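Local coordinates for protein trichomaglin (Trichosanthes lepiniana, PDB 1SGL) that probably cleaves RNA as an S-like ribonuclease of the ribonuclease T2 family, at residues G23-C31 and Y78-L86. Numbering follows the deposited sequence.
With SO4 (sulfate ion), chain C.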
loop_
_atom_site.group_PDB
_atom_site.type_symbol
_atom_site.label_atom_id
_atom_site.label_comp_id
_atom_site.label_asym_id
_atom_site.label_seq_id
_atom_site.Cartn_x
_atom_site.Cartn_y
_atom_site.Cartn_z
ATOM N N GLY A 23 19.193 1.033 -7.743
ATOM C CA GLY A 23 18.432 1.439 -8.912
ATOM C C GLY A 23 18.755 2.848 -9.376
ATOM O O GLY A 23 19.490 3.584 -8.717
ATOM N N ALA A 24 18.197 3.225 -10.521
ATOM C CA ALA A 24 18.418 4.553 -11.077
ATOM C C ALA A 24 17.184 5.410 -10.832
ATOM O O ALA A 24 16.060 4.923 -10.924
ATOM C CB ALA A 24 18.698 4.449 -12.574
ATOM N N CYS A 25 17.390 6.683 -10.509
ATOM C CA CYS A 25 16.269 7.583 -10.267
ATOM C C CYS A 25 15.521 7.902 -11.549
ATOM O O CYS A 25 16.113 8.304 -12.550
ATOM C CB CYS A 25 16.747 8.883 -9.615
ATOM S SG CYS A 25 17.218 8.634 -7.880
ATOM N N CYS A 26 14.212 7.708 -11.513
ATOM C CA CYS A 26 13.376 7.977 -12.666
ATOM C C CYS A 26 12.131 8.678 -12.166
ATOM O O CYS A 26 11.895 8.749 -10.961
ATOM C CB CYS A 26 12.993 6.670 -13.348
ATOM S SG CYS A 26 12.277 5.466 -12.191
ATOM N N PRO A 27 11.314 9.207 -13.085
ATOM C CA PRO A 27 10.086 9.906 -12.697
ATOM C C PRO A 27 9.146 9.063 -11.831
ATOM O O PRO A 27 9.001 7.864 -12.049
ATOM C CB PRO A 27 9.458 10.264 -14.042
ATOM C CG PRO A 27 10.681 10.459 -14.935
ATOM C CD PRO A 27 11.536 9.289 -14.544
ATOM N N TYR A 28 8.520 9.712 -10.852
ATOM C CA TYR A 28 7.555 9.085 -9.946
ATOM C C TYR A 28 8.145 8.084 -8.962
ATOM O O TYR A 28 7.411 7.483 -8.184
ATOM C CB TYR A 28 6.437 8.392 -10.748
ATOM C CG TYR A 28 5.740 9.281 -11.757
ATOM C CD1 TYR A 28 5.939 9.101 -13.128
ATOM C CD2 TYR A 28 4.906 10.318 -11.342
ATOM C CE1 TYR A 28 5.326 9.929 -14.057
ATOM C CE2 TYR A 28 4.288 11.154 -12.263
ATOM C CZ TYR A 28 4.502 10.956 -13.618
ATOM O OH TYR A 28 3.897 11.787 -14.531
ATOM N N ASN A 29 9.462 7.907 -8.992
ATOM C CA ASN A 29 10.113 6.947 -8.109
ATOM C C ASN A 29 10.155 7.415 -6.662
ATOM O O ASN A 29 10.580 8.530 -6.375
ATOM C CB ASN A 29 11.542 6.667 -8.580
ATOM C CG ASN A 29 12.103 5.392 -7.988
ATOM O OD1 ASN A 29 11.910 4.308 -8.535
ATOM N ND2 ASN A 29 12.785 5.510 -6.856
ATOM N N GLY A 30 9.730 6.541 -5.753
ATOM C CA GLY A 30 9.712 6.877 -4.340
ATOM C C GLY A 30 11.043 6.762 -3.612
ATOM O O GLY A 30 11.127 7.105 -2.438
ATOM N N CYS A 31 12.080 6.283 -4.290
ATOM C CA CYS A 31 13.395 6.147 -3.665
ATOM C C CYS A 31 14.268 7.390 -3.852
ATOM O O CYS A 31 15.389 7.445 -3.350
ATOM C CB CYS A 31 14.144 4.947 -4.247
ATOM S SG CYS A 31 13.226 3.381 -4.215
ATOM N N TYR A 78 2.491 10.219 -1.423
ATOM C CA TYR A 78 2.058 9.017 -0.713
ATOM C C TYR A 78 1.829 7.752 -1.526
ATOM O O TYR A 78 1.687 6.670 -0.956
ATOM C CB TYR A 78 0.791 9.339 0.074
ATOM C CG TYR A 78 0.997 10.434 1.083
ATOM C CD1 TYR A 78 0.269 11.616 1.014
ATOM C CD2 TYR A 78 1.920 10.286 2.114
ATOM C CE1 TYR A 78 0.447 12.627 1.947
ATOM C CE2 TYR A 78 2.110 11.293 3.055
ATOM C CZ TYR A 78 1.368 12.461 2.963
ATOM O OH TYR A 78 1.548 13.464 3.890
ATOM N N TRP A 79 1.808 7.877 -2.848
ATOM C CA TRP A 79 1.565 6.728 -3.708
ATOM C C TRP A 79 2.609 6.637 -4.829
ATOM O O TRP A 79 2.260 6.439 -5.987
ATOM C CB TRP A 79 0.163 6.857 -4.303
ATOM C CG TRP A 79 -0.468 5.583 -4.777
ATOM C CD1 TRP A 79 0.155 4.514 -5.347
ATOM C CD2 TRP A 79 -1.866 5.301 -4.818
ATOM N NE1 TRP A 79 -0.771 3.581 -5.749
ATOM C CE2 TRP A 79 -2.022 4.042 -5.435
ATOM C CE3 TRP A 79 -3.006 5.994 -4.395
ATOM C CZ2 TRP A 79 -3.274 3.460 -5.639
ATOM C CZ3 TRP A 79 -4.244 5.418 -4.597
ATOM C CH2 TRP A 79 -4.370 4.162 -5.213
ATOM N N PRO A 80 3.906 6.780 -4.495
ATOM C CA PRO A 80 4.939 6.704 -5.531
ATOM C C PRO A 80 5.116 5.287 -6.047
ATOM O O PRO A 80 4.545 4.347 -5.501
ATOM C CB PRO A 80 6.182 7.187 -4.802
ATOM C CG PRO A 80 5.985 6.567 -3.439
ATOM C CD PRO A 80 4.517 6.874 -3.154
ATOM N N THR A 81 5.903 5.137 -7.107
ATOM C CA THR A 81 6.170 3.819 -7.653
ATOM C C THR A 81 7.599 3.476 -7.244
ATOM O O THR A 81 8.372 4.362 -6.896
ATOM C CB THR A 81 6.038 3.793 -9.199
ATOM O OG1 THR A 81 6.233 2.450 -9.666
ATOM C CG2 THR A 81 7.081 4.688 -9.848
ATOM N N TYR A 82 7.946 2.197 -7.261
ATOM C CA TYR A 82 9.286 1.789 -6.872
ATOM C C TYR A 82 10.013 1.083 -8.008
ATOM O O TYR A 82 11.030 0.425 -7.795
ATOM C CB TYR A 82 9.222 0.907 -5.612
ATOM C CG TYR A 82 8.818 1.689 -4.373
ATOM C CD1 TYR A 82 9.658 2.665 -3.838
ATOM C CD2 TYR A 82 7.572 1.500 -3.775
ATOM C CE1 TYR A 82 9.267 3.436 -2.744
ATOM C CE2 TYR A 82 7.171 2.267 -2.681
ATOM C CZ TYR A 82 8.023 3.232 -2.174
ATOM O OH TYR A 82 7.627 4.002 -1.106
ATOM N N ARG A 83 9.479 1.247 -9.216
ATOM C CA ARG A 83 10.047 0.670 -10.434
ATOM C C ARG A 83 10.243 1.822 -11.410
ATOM O O ARG A 83 9.606 2.864 -11.284
ATOM C CB ARG A 83 9.082 -0.330 -11.073
ATOM C CG ARG A 83 8.503 -1.345 -10.122
ATOM C CD ARG A 83 7.512 -2.260 -10.821
ATOM N NE ARG A 83 6.667 -2.964 -9.861
ATOM C CZ ARG A 83 5.709 -3.830 -10.189
ATOM N NH1 ARG A 83 5.472 -4.111 -11.465
ATOM N NH2 ARG A 83 4.971 -4.398 -9.241
ATOM N N CYS A 84 11.113 1.633 -12.392
ATOM C CA CYS A 84 11.346 2.675 -13.376
ATOM C C CYS A 84 10.669 2.361 -14.691
ATOM O O CYS A 84 10.787 3.118 -15.651
ATOM C CB CYS A 84 12.840 2.883 -13.595
ATOM S SG CYS A 84 13.557 3.890 -12.274
ATOM N N ALA A 85 9.954 1.245 -14.728
ATOM C CA ALA A 85 9.248 0.832 -15.929
ATOM C C ALA A 85 7.749 0.997 -15.710
ATOM O O ALA A 85 7.297 1.115 -14.573
ATOM C CB ALA A 85 9.579 -0.624 -16.247
ATOM N N LEU A 86 6.978 1.024 -16.791
ATOM C CA LEU A 86 5.530 1.139 -16.663
ATOM C C LEU A 86 5.027 -0.222 -16.185
ATOM O O LEU A 86 5.697 -1.239 -16.369
ATOM C CB LEU A 86 4.880 1.504 -18.001
ATOM C CG LEU A 86 5.128 2.917 -18.537
ATOM C CD1 LEU A 86 4.470 3.064 -19.901
ATOM C CD2 LEU A 86 4.574 3.950 -17.568
HETATM S S SO4 C . 5.891 -0.784 -7.190
HETATM O O1 SO4 C . 5.551 -1.551 -5.977
HETATM O O2 SO4 C . 7.344 -0.861 -7.417
HETATM O O3 SO4 C . 5.500 0.626 -7.017
HETATM O O4 SO4 C . 5.175 -1.356 -8.342
HETATM O O HOH W 1 8.871 5.266 -12.344
HETATM O O HOH W 2 8.801 6.544 -0.440
#
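Cys26 and Cys84 join two irregular loops through a disulfide, and the pair illustrates how a covalent link and a single beta bridge, Asn29 with Thr81, can together join the loop after helix 15-18 to the loop after helix 72-78. The S-S bond has a chi3 of -91°, close to the relaxed right angle. At and just after the type II turn from Cys26 to Asn29, the two segments exchange two hydrogen bonds: Thr81 N gives a nearly straight one to Tyr28 O (3.0 Å), and Gly30 N gives another to Thr81 O (2.8 Å). The CA of Asn29 adds a CA-H...O contact to that same Thr81 oxygen, and a water bridges Pro27 O and Arg83 O.

Tyr82 can be followed outward from its backbone. Tyr82 CB lies 3.1 Å from sulfate O2; with CG beside the backbone N (chi1 -70°), the ring then swings back to the other loop. Tyr82 CD1 meets Cys31 SG, itself in a disulfide with Cys19, at 3.7 Å, the sulfur lying at the ring edge in its plane, while CE1 rests against Gly30 CA. At the tip, OH shares a water with Gly30 O and hydrogen-bonds Thr41 of strand 40-47.

Thr81 CG2 lies 3.3 Å from Tyr28 O and also touches Tyr28 CB, while OG1 donates weakly to sulfate O3 and accepts a weak bond from Arg83 N. A glycine here would probably leave a gap beside Tyr28 and cost the sulfate a weak donor.

Tyr82 N also donates to sulfate O3, and Arg83, salt-bridged through NH1 to Glu87, brings NE 2.7 Å from sulfate O4; this grouping is consistent with a spot that accepts an anion, although the sulfate itself probably came from the crystallisation liquor.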